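Local coordinates for MexT protein (Pseudomonas aeruginosa, PDB 6L33) that activates transcription of the MexEF-OprN multidrug efflux pump as a LysR-type regulator, probably by binding DNA through a domain absent from this regulatory-domain chain, at residues P82-A87 against E170-E175; D97-R102 against D148-V153; G115-E120 against F174-F179. One frame throughout, in Å; residues are numbered along the deposited sequence. Where two conformers were deposited one is given.

How the contacts relate
Contacts 1 and 2 are partly buried and hold the same five-stranded mixed sheet, in which strands 82-86 and 150-154 are antiparallel neighbours; contact 3 has no buried residue among those that touch and lies at the surface. Contact 1 adds an edge strand through backbone bonds flanked by salt bridges. Contact 2 ties helix 96-101 and the residue after it to that sheet, Tyr99 through a side-chain hydroxyl and Arg102 through a backbone carbonyl. Contact 3 shares Phe174 and Glu175 with contact 1, with aromatic packing and a bridging water in place of direct bonds; a sulfate sits at the start of helix 116-123. Its Phe174 and Val117 pack on Tyr99 of contact 2.

Contact 1: residues P82-A87 against E170-E175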
loop_
_atom_site.group_PDB
_atom_site.type_symbol
_atom_site.label_atom_id
_atom_site.label_comp_id
_atom_site.label_asym_id
_atom_site.label_seq_id
_atom_site.Cartn_x
_atom_site.Cartn_y
_atom_site.Cartn_z
ATOM N N PRO B 82 3.940 1.192 -21.187
ATOM C CA PRO B 82 4.772 1.852 -20.178
ATOM C C PRO B 82 4.753 3.366 -20.315
ATOM O O PRO B 82 4.575 3.921 -21.402
ATOM C CB PRO B 82 6.172 1.291 -20.455
ATOM C CG PRO B 82 6.150 0.933 -21.900
ATOM C CD PRO B 82 4.747 0.478 -22.195
ATOM N N LYS B 83 4.937 4.032 -19.176
ATOM C CA LYS B 83 4.993 5.483 -19.117
ATOM C C LYS B 83 6.128 5.906 -18.198
ATOM O O LYS B 83 6.390 5.254 -17.183
ATOM C CB LYS B 83 3.672 6.083 -18.613
ATOM C CG LYS B 83 2.514 5.976 -19.590
ATOM C CD LYS B 83 2.748 6.837 -20.822
ATOM C CE LYS B 83 1.558 6.778 -21.767
ATOM N NZ LYS B 83 1.805 7.554 -23.013
ATOM N N ILE B 84 6.801 6.990 -18.567
ATOM C CA ILE B 84 7.794 7.632 -17.712
ATOM C C ILE B 84 7.093 8.697 -16.889
ATOM O O ILE B 84 6.250 9.440 -17.400
ATOM C CB ILE B 84 8.937 8.248 -18.541
ATOM C CG1 ILE B 84 9.647 7.181 -19.370
ATOM C CG2 ILE B 84 9.929 8.968 -17.637
ATOM C CD1 ILE B 84 9.916 5.914 -18.616
ATOM N N LEU B 85 7.440 8.773 -15.608
ATOM C CA LEU B 85 6.948 9.810 -14.715
ATOM C C LEU B 85 8.131 10.639 -14.243
ATOM O O LEU B 85 9.150 10.083 -13.819
ATOM C CB LEU B 85 6.214 9.204 -13.517
ATOM C CG LEU B 85 4.690 9.090 -13.586
ATOM C CD1 LEU B 85 4.228 8.568 -14.932
ATOM C CD2 LEU B 85 4.206 8.182 -12.472
ATOM N N ARG B 86 8.007 11.959 -14.323
ATOM C CA ARG B 86 9.056 12.832 -13.825
ATOM C C ARG B 86 8.431 14.047 -13.160
ATOM O O ARG B 86 7.254 14.358 -13.359
ATOM C CB ARG B 86 10.027 13.257 -14.936
ATOM C CG ARG B 86 9.396 13.935 -16.139
ATOM C CD ARG B 86 10.405 14.887 -16.758
ATOM N NE ARG B 86 10.430 14.846 -18.210
ATOM C CZ ARG B 86 11.283 15.541 -18.955
ATOM N NH1 ARG B 86 12.189 16.323 -18.382
ATOM N NH2 ARG B 86 11.233 15.444 -20.273
ATOM N N ALA B 87 9.245 14.728 -12.351
ATOM C CA ALA B 87 8.792 15.872 -11.579
ATOM C C ALA B 87 9.636 17.119 -11.794
ATOM O O ALA B 87 9.326 18.160 -11.206
ATOM C CB ALA B 87 8.773 15.530 -10.081
ATOM N N GLU B 170 5.215 10.754 -20.017
ATOM C CA GLU B 170 5.608 10.702 -21.417
ATOM C C GLU B 170 5.908 9.261 -21.797
ATOM O O GLU B 170 6.150 8.407 -20.939
ATOM C CB GLU B 170 6.821 11.602 -21.705
ATOM C CG GLU B 170 7.962 11.477 -20.705
ATOM C CD GLU B 170 9.093 12.462 -20.976
ATOM O OE1 GLU B 170 10.164 12.027 -21.450
ATOM O OE2 GLU B 170 8.914 13.669 -20.714
ATOM N N ASP B 171 5.875 8.998 -23.101
ATOM C CA ASP B 171 6.268 7.689 -23.596
ATOM C C ASP B 171 7.771 7.496 -23.407
ATOM O O ASP B 171 8.543 8.447 -23.568
ATOM C CB ASP B 171 5.901 7.537 -25.073
ATOM C CG ASP B 171 4.402 7.547 -25.308
ATOM O OD1 ASP B 171 3.696 6.714 -24.700
ATOM O OD2 ASP B 171 3.931 8.385 -26.104
ATOM N N PRO B 172 8.216 6.286 -23.060
ATOM C CA PRO B 172 9.646 6.073 -22.840
ATOM C C PRO B 172 10.415 6.148 -24.144
ATOM O O PRO B 172 9.859 5.888 -25.226
ATOM C CB PRO B 172 9.705 4.656 -22.237
ATOM C CG PRO B 172 8.301 4.340 -21.814
ATOM C CD PRO B 172 7.419 5.087 -22.759
ATOM N N PRO B 173 11.714 6.493 -24.095
ATOM C CA PRO B 173 12.510 6.569 -25.328
ATOM C C PRO B 173 13.014 5.208 -25.781
ATOM O O PRO B 173 14.004 5.109 -26.511
ATOM C CB PRO B 173 13.667 7.491 -24.930
ATOM C CG PRO B 173 13.873 7.195 -23.484
ATOM C CD PRO B 173 12.502 6.871 -22.906
ATOM N N PHE B 174 12.334 4.153 -25.341
ATOM C CA PHE B 174 12.665 2.780 -25.696
ATOM C C PHE B 174 11.468 1.915 -25.323
ATOM O O PHE B 174 10.519 2.378 -24.684
ATOM C CB PHE B 174 13.941 2.299 -24.998
ATOM C CG PHE B 174 13.847 2.286 -23.498
ATOM C CD1 PHE B 174 14.060 3.442 -22.764
ATOM C CD2 PHE B 174 13.552 1.114 -22.820
ATOM C CE1 PHE B 174 13.973 3.431 -21.385
ATOM C CE2 PHE B 174 13.466 1.096 -21.441
ATOM C CZ PHE B 174 13.675 2.256 -20.722
ATOM N N GLU B 175 11.525 0.650 -25.724
ATOM C CA GLU B 175 10.421 -0.279 -25.531
ATOM C C GLU B 175 10.701 -1.197 -24.350
ATOM O O GLU B 175 11.783 -1.783 -24.258
ATOM C CB GLU B 175 10.188 -1.110 -26.791
ATOM C CG GLU B 175 8.843 -1.792 -26.813
ATOM C CD GLU B 175 7.709 -0.795 -26.889
ATOM O OE1 GLU B 175 7.322 -0.427 -28.017
ATOM O OE2 GLU B 175 7.214 -0.370 -25.822
HETATM O O HOH W 1 4.392 3.661 -24.071
#
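Ile84 lies obliquely across the Pro172 ring: its CG1 branch turns beside its own backbone N (chi1 -60°), which sets CG1 3.8 Å from Pro172 CB and carries CD1 over the same ring. Pro82 meets this proline at about a right angle, through CB and CG. Ile84 and Glu170 form an antiparallel hydrogen-bonded pair, with Ile84 N to Glu170 O at 2.8 Å and Glu170 N to Ile84 O at 3.1 Å. Both side chains lie on one face of the sheet, where CB of Ile84 meets CG of Glu170.

Charges flank this apolar patch. Lys83 and Asp171 run side by side in one direction, and Lys83 NZ reaches Asp171 OD1 at 2.7 Å from above the carboxylate plane; a water lies within bonding distance of that oxygen and of Pro82 O. On the face with Ile84, Arg86 NE hydrogen-bonds Glu170 OE2 at 3.2 Å as part of a salt bridge. The oxygen lies in the guanidinium plane but is met from above its own carboxylate plane, the two planes being 69° apart; NH2 adds a bond whose position is less sure. Glu170 OE1 is held by Leu94 N, and Arg86 NH1 by Asp88, so both charged ends have second partners. Short strand 168-170 thereby forms the edge of a mixed sheet in the LysR regulatory domain, which has the periplasmic-binding-protein-like fold.

Contact 2: residues D97-R102 against D148-V153; sequences DDYCAR and DIIATV
Tyr99 places CG opposite its backbone N (chi1 -175°), which sends the ring from helix 96-101 toward strand 150-154, while Thr152 has OG1 beside its own N (chi1 -50°), turned to meet the phenol. Tyr99 OH and Thr152 OG1 come to 2.4 Å. They are hydrogen-bonded, but the separation is very short, so its exact value is doubtful, and either hydroxyl could be the donor. The threonine oxygen lies at the ring edge, in its plane, and the two side chains cross at about a right angle. Farther back along the ring, Ile150 CD1 packs obliquely against Tyr99 CD1 at 3.7 Å.

Arg102 makes the second attachment. Its chain bends at chi3 and brings two nitrogens side-on to one carbonyl: Arg102 NE and Arg102 NH1 are each 3.0 Å from Asp148 O. The oxygen lies in the guanidinium plane, but the two donors use it differently. NE sits in the carbonyl plane on a lone pair, whereas NH1 approaches from above that plane, 47° out of it. Ile150 CG2 lies over one guanidinium face, 3.6 Å from Arg102 NH1. The double grip, this methyl and the salt bridge from NH1 to Asp88 probably limit rotation of the group. Asp148 OD2 is 4.4 Å from Arg102 NE, well out of the guanidinium plane, so no N-H points at it and any influence is probably electrostatic.

Around these pairs, Tyr99 also meets His104 and Phe174 edge-to-face and touches Val117 of helix 116-123. Ile150 shares backbone bonds with strand 103-107 and Ala151 with strand 82-86, so helix 96-101 rests over a strand held from two sides within the sheet.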
loop_
_atom_site.group_PDB
_atom_site.type_symbol
_atom_site.label_atom_id
_atom_site.label_comp_id
_atom_site.label_asym_id
_atom_site.label_seq_id
_atom_site.Cartn_x
_atom_site.Cartn_y
_atom_site.Cartn_z
ATOM N N ASP B 97 19.597 8.830 -23.604
ATOM C CA ASP B 97 20.759 9.254 -22.827
ATOM C C ASP B 97 20.336 9.921 -21.523
ATOM O O ASP B 97 20.884 9.623 -20.456
ATOM C CB ASP B 97 21.632 10.205 -23.650
ATOM C CG ASP B 97 22.529 9.478 -24.630
ATOM O OD1 ASP B 97 22.818 8.284 -24.407
ATOM O OD2 ASP B 97 22.952 10.108 -25.622
ATOM N N ASP B 98 19.372 10.848 -21.595
ATOM C CA ASP B 98 18.842 11.461 -20.380
ATOM C C ASP B 98 18.314 10.404 -19.422
ATOM O O ASP B 98 18.563 10.465 -18.212
ATOM C CB ASP B 98 17.718 12.445 -20.715
ATOM C CG ASP B 98 18.163 13.575 -21.620
ATOM O OD1 ASP B 98 19.376 13.867 -21.673
ATOM O OD2 ASP B 98 17.285 14.181 -22.272
ATOM N N TYR B 99 17.574 9.430 -19.952
ATOM C CA TYR B 99 16.959 8.405 -19.117
ATOM C C TYR B 99 18.013 7.610 -18.360
ATOM O O TYR B 99 17.900 7.399 -17.146
ATOM C CB TYR B 99 16.107 7.487 -19.994
ATOM C CG TYR B 99 15.310 6.455 -19.239
ATOM C CD1 TYR B 99 14.029 6.738 -18.787
ATOM C CD2 TYR B 99 15.832 5.193 -18.987
ATOM C CE1 TYR B 99 13.292 5.794 -18.100
ATOM C CE2 TYR B 99 15.105 4.245 -18.299
ATOM C CZ TYR B 99 13.835 4.550 -17.858
ATOM O OH TYR B 99 13.105 3.603 -17.177
ATOM N N CYS B 100 19.058 7.173 -19.064
ATOM C CA CYS B 100 20.088 6.342 -18.455
ATOM C C CYS B 100 20.951 7.112 -17.465
ATOM O O CYS B 100 21.599 6.490 -16.616
ATOM C CB CYS B 100 20.966 5.737 -19.551
ATOM S SG CYS B 100 20.215 4.310 -20.366
ATOM N N ALA B 101 20.983 8.443 -17.557
ATOM C CA ALA B 101 21.826 9.248 -16.683
ATOM C C ALA B 101 21.118 9.702 -15.414
ATOM O O ALA B 101 21.789 10.032 -14.430
ATOM C CB ALA B 101 22.344 10.479 -17.433
ATOM N N ARG B 102 19.805 9.728 -15.406
ATOM C CA ARG B 102 19.112 10.216 -14.226
ATOM C C ARG B 102 18.863 9.078 -13.244
ATOM O O ARG B 102 18.945 7.903 -13.609
ATOM C CB ARG B 102 17.807 10.889 -14.643
ATOM C CG ARG B 102 18.063 12.273 -15.226
ATOM C CD ARG B 102 16.822 12.929 -15.782
ATOM N NE ARG B 102 15.824 13.180 -14.751
ATOM C CZ ARG B 102 14.874 14.103 -14.849
ATOM N NH1 ARG B 102 14.002 14.262 -13.865
ATOM N NH2 ARG B 102 14.801 14.871 -15.929
ATOM N N ASP B 148 15.048 14.937 -9.370
ATOM C CA ASP B 148 15.161 14.481 -10.748
ATOM C C ASP B 148 15.020 12.967 -10.866
ATOM O O ASP B 148 15.370 12.396 -11.905
ATOM C CB ASP B 148 16.484 14.950 -11.360
ATOM C CG ASP B 148 17.689 14.252 -10.763
ATOM O OD1 ASP B 148 17.674 13.963 -9.547
ATOM O OD2 ASP B 148 18.656 13.997 -11.511
ATOM N N ILE B 149 14.510 12.305 -9.826
ATOM C CA ILE B 149 14.239 10.875 -9.913
ATOM C C ILE B 149 13.038 10.645 -10.819
ATOM O O ILE B 149 12.038 11.373 -10.756
ATOM C CB ILE B 149 13.997 10.273 -8.518
ATOM C CG1 ILE B 149 15.170 10.567 -7.582
ATOM C CG2 ILE B 149 13.769 8.773 -8.618
ATOM C CD1 ILE B 149 14.863 10.285 -6.121
ATOM N N ILE B 150 13.128 9.624 -11.664
ATOM C CA ILE B 150 12.044 9.278 -12.571
ATOM C C ILE B 150 11.621 7.840 -12.307
ATOM O O ILE B 150 12.396 7.026 -11.793
ATOM C CB ILE B 150 12.447 9.479 -14.049
ATOM C CG1 ILE B 150 13.594 8.545 -14.433
ATOM C CG2 ILE B 150 12.855 10.925 -14.298
ATOM C CD1 ILE B 150 14.260 8.917 -15.755
ATOM N N ALA B 151 10.372 7.537 -12.650
ATOM C CA ALA B 151 9.806 6.206 -12.484
ATOM C C ALA B 151 9.191 5.750 -13.800
ATOM O O ALA B 151 8.680 6.561 -14.578
ATOM C CB ALA B 151 8.745 6.177 -11.373
ATOM N N THR B 152 9.251 4.442 -14.044
ATOM C CA THR B 152 8.668 3.821 -15.231
ATOM C C THR B 152 7.562 2.881 -14.769
ATOM O O THR B 152 7.841 1.860 -14.132
ATOM C CB THR B 152 9.723 3.066 -16.038
ATOM O OG1 THR B 152 10.855 3.915 -16.269
ATOM C CG2 THR B 152 9.148 2.620 -17.373
ATOM N N VAL B 153 6.316 3.221 -15.088
ATOM C CA VAL B 153 5.157 2.519 -14.536
ATOM C C VAL B 153 4.184 2.202 -15.664
ATOM O O VAL B 153 4.237 2.811 -16.746
ATOM C CB VAL B 153 4.461 3.350 -13.429
ATOM C CG1 VAL B 153 5.454 3.745 -12.343
ATOM C CG2 VAL B 153 3.792 4.585 -14.024
#

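Contact 3: residues G115-E120 against F174-F179; sequences GFVDEE and FETRAF. With SO4 (sulfate ion), chain G.
A water joins Glu120 to Glu175, donating to Glu175 O at 2.5 Å and to Glu120 OE1 at 3.0 Å. Glu120 has CG anti to its N, which rests CG against Glu175 O; the bend at the next bond turns the carboxylate to the water. Direct contact is mostly apolar or aromatic. Val117 CG1 meets the edge of the Phe174 ring at CZ (3.8 Å), and Val117 CG2 touches Thr176 OG1. Phe179 CZ comes to 3.5 Å from Phe116 CE2, the ring planes 87° apart. In the conformer given, one of two and so less certain, Arg177 CD lies over a face of Phe116, 13° off the normal, a CH-pi contact, and its guanidinium is merely near the opposite charge of Glu119.

Gly115 is the N-cap of helix 116-123. The first turn binds a sulfate, probably from the crystallisation liquor, with Phe116 N to O1 at 3.0 Å (163°) and Val117 N to O2 at 3.2 Å; N-H groups there would be expected to attract an anion. The chemistry implies a contact made by van der Waals packing, a CH-pi contact and one water bridge, with no direct hydrogen bond between the segments.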
loop_
_atom_site.group_PDB
_atom_site.type_symbol
_atom_site.label_atom_id
_atom_site.label_comp_id
_atom_site.label_asym_id
_atom_site.label_seq_id
_atom_site.Cartn_x
_atom_site.Cartn_y
_atom_site.Cartn_z
ATOM N N GLY B 115 14.848 -4.289 -12.412
ATOM C CA GLY B 115 13.584 -4.728 -12.965
ATOM C C GLY B 115 13.677 -5.088 -14.431
ATOM O O GLY B 115 14.772 -5.302 -14.961
ATOM N N PHE B 116 12.525 -5.157 -15.098
ATOM C CA PHE B 116 12.511 -5.521 -16.509
ATOM C C PHE B 116 13.145 -4.442 -17.376
ATOM O O PHE B 116 13.770 -4.760 -18.393
ATOM C CB PHE B 116 11.079 -5.795 -16.956
ATOM C CG PHE B 116 10.514 -7.077 -16.415
ATOM C CD1 PHE B 116 10.978 -8.300 -16.874
ATOM C CD2 PHE B 116 9.526 -7.062 -15.444
ATOM C CE1 PHE B 116 10.463 -9.483 -16.378
ATOM C CE2 PHE B 116 9.008 -8.242 -14.944
ATOM C CZ PHE B 116 9.477 -9.454 -15.411
ATOM N N VAL B 117 12.998 -3.173 -16.992
ATOM C CA VAL B 117 13.671 -2.092 -17.711
ATOM C C VAL B 117 15.177 -2.328 -17.724
ATOM O O VAL B 117 15.837 -2.202 -18.761
ATOM C CB VAL B 117 13.316 -0.731 -17.085
ATOM C CG1 VAL B 117 14.323 0.331 -17.501
ATOM C CG2 VAL B 117 11.900 -0.321 -17.477
ATOM N N ASP B 118 15.738 -2.686 -16.566
ATOM C CA ASP B 118 17.160 -3.001 -16.491
ATOM C C ASP B 118 17.502 -4.207 -17.354
ATOM O O ASP B 118 18.561 -4.245 -17.992
ATOM C CB ASP B 118 17.554 -3.250 -15.038
ATOM C CG ASP B 118 17.172 -2.100 -14.130
ATOM O OD1 ASP B 118 17.880 -1.074 -14.151
ATOM O OD2 ASP B 118 16.161 -2.217 -13.405
ATOM N N GLU B 119 16.615 -5.204 -17.382
ATOM C CA GLU B 119 16.824 -6.365 -18.238
ATOM C C GLU B 119 16.859 -5.960 -19.707
ATOM O O GLU B 119 17.704 -6.439 -20.471
ATOM C CB GLU B 119 15.724 -7.397 -17.977
ATOM C CG GLU B 119 15.830 -8.680 -18.782
ATOM C CD GLU B 119 14.712 -9.658 -18.456
ATOM O OE1 GLU B 119 14.395 -9.821 -17.258
ATOM O OE2 GLU B 119 14.147 -10.257 -19.394
ATOM N N GLU B 120 15.964 -5.055 -20.112
ATOM C CA GLU B 120 15.924 -4.626 -21.506
ATOM C C GLU B 120 17.118 -3.747 -21.860
ATOM O O GLU B 120 17.702 -3.894 -22.941
ATOM C CB GLU B 120 14.611 -3.894 -21.786
ATOM C CG GLU B 120 14.428 -3.467 -23.237
ATOM C CD GLU B 120 14.297 -4.638 -24.201
ATOM O OE1 GLU B 120 14.397 -4.409 -25.425
ATOM O OE2 GLU B 120 14.086 -5.783 -23.742
ATOM N N PHE B 174 12.334 4.153 -25.341
ATOM C CA PHE B 174 12.665 2.780 -25.696
ATOM C C PHE B 174 11.468 1.915 -25.323
ATOM O O PHE B 174 10.519 2.378 -24.684
ATOM C CB PHE B 174 13.941 2.299 -24.998
ATOM C CG PHE B 174 13.847 2.286 -23.498
ATOM C CD1 PHE B 174 14.060 3.442 -22.764
ATOM C CD2 PHE B 174 13.552 1.114 -22.820
ATOM C CE1 PHE B 174 13.973 3.431 -21.385
ATOM C CE2 PHE B 174 13.466 1.096 -21.441
ATOM C CZ PHE B 174 13.675 2.256 -20.722
ATOM N N GLU B 175 11.525 0.650 -25.724
ATOM C CA GLU B 175 10.421 -0.279 -25.531
ATOM C C GLU B 175 10.701 -1.197 -24.350
ATOM O O GLU B 175 11.783 -1.783 -24.258
ATOM C CB GLU B 175 10.188 -1.110 -26.791
ATOM C CG GLU B 175 8.843 -1.792 -26.813
ATOM C CD GLU B 175 7.709 -0.795 -26.889
ATOM O OE1 GLU B 175 7.322 -0.427 -28.017
ATOM O OE2 GLU B 175 7.214 -0.370 -25.822
ATOM N N THR B 176 9.718 -1.339 -23.463
ATOM C CA THR B 176 9.853 -2.223 -22.315
ATOM C C THR B 176 8.511 -2.881 -22.017
ATOM O O THR B 176 7.477 -2.531 -22.594
ATOM C CB THR B 176 10.395 -1.472 -21.090
ATOM O OG1 THR B 176 10.831 -2.416 -20.103
ATOM C CG2 THR B 176 9.333 -0.557 -20.498
ATOM N N ARG B 177 8.542 -3.850 -21.107
ATOM C CA ARG B 177 7.365 -4.635 -20.760
ATOM C C ARG B 177 6.327 -3.781 -20.039
ATOM O O ARG B 177 6.657 -2.806 -19.358
ATOM C CB ARG B 177 7.768 -5.806 -19.860
ATOM C CG ARG B 177 7.412 -7.186 -20.379
ATOM C CD ARG B 177 7.864 -8.254 -19.390
ATOM N NE ARG B 177 8.034 -9.561 -20.017
ATOM C CZ ARG B 177 9.190 -10.025 -20.479
ATOM N NH1 ARG B 177 10.288 -9.287 -20.388
ATOM N NH2 ARG B 177 9.249 -11.228 -21.034
ATOM N N ALA B 178 5.065 -4.183 -20.164
ATOM C CA ALA B 178 3.975 -3.598 -19.391
ATOM C C ALA B 178 2.907 -4.673 -19.262
ATOM O O ALA B 178 2.235 -4.999 -20.247
ATOM C CB ALA B 178 3.424 -2.338 -20.052
ATOM N N PHE B 179 2.768 -5.234 -18.063
ATOM C CA PHE B 179 1.846 -6.339 -17.850
ATOM C C PHE B 179 0.401 -5.879 -17.998
ATOM O O PHE B 179 0.040 -4.758 -17.637
ATOM C CB PHE B 179 2.046 -6.951 -16.461
ATOM C CG PHE B 179 3.341 -7.699 -16.305
ATOM C CD1 PHE B 179 3.807 -8.529 -17.310
ATOM C CD2 PHE B 179 4.089 -7.573 -15.146
ATOM C CE1 PHE B 179 5.000 -9.217 -17.162
ATOM C CE2 PHE B 179 5.279 -8.257 -14.994
ATOM C CZ PHE B 179 5.735 -9.080 -16.002
HETATM S S SO4 G . 9.988 -2.607 -14.179
HETATM O O1 SO4 G . 10.117 -3.975 -13.682
HETATM O O2 SO4 G . 11.311 -2.073 -14.488
HETATM O O3 SO4 G . 9.160 -2.604 -15.381
HETATM O O4 SO4 G . 9.358 -1.778 -13.155
HETATM O O HOH W 2 13.832 -1.447 -25.659
#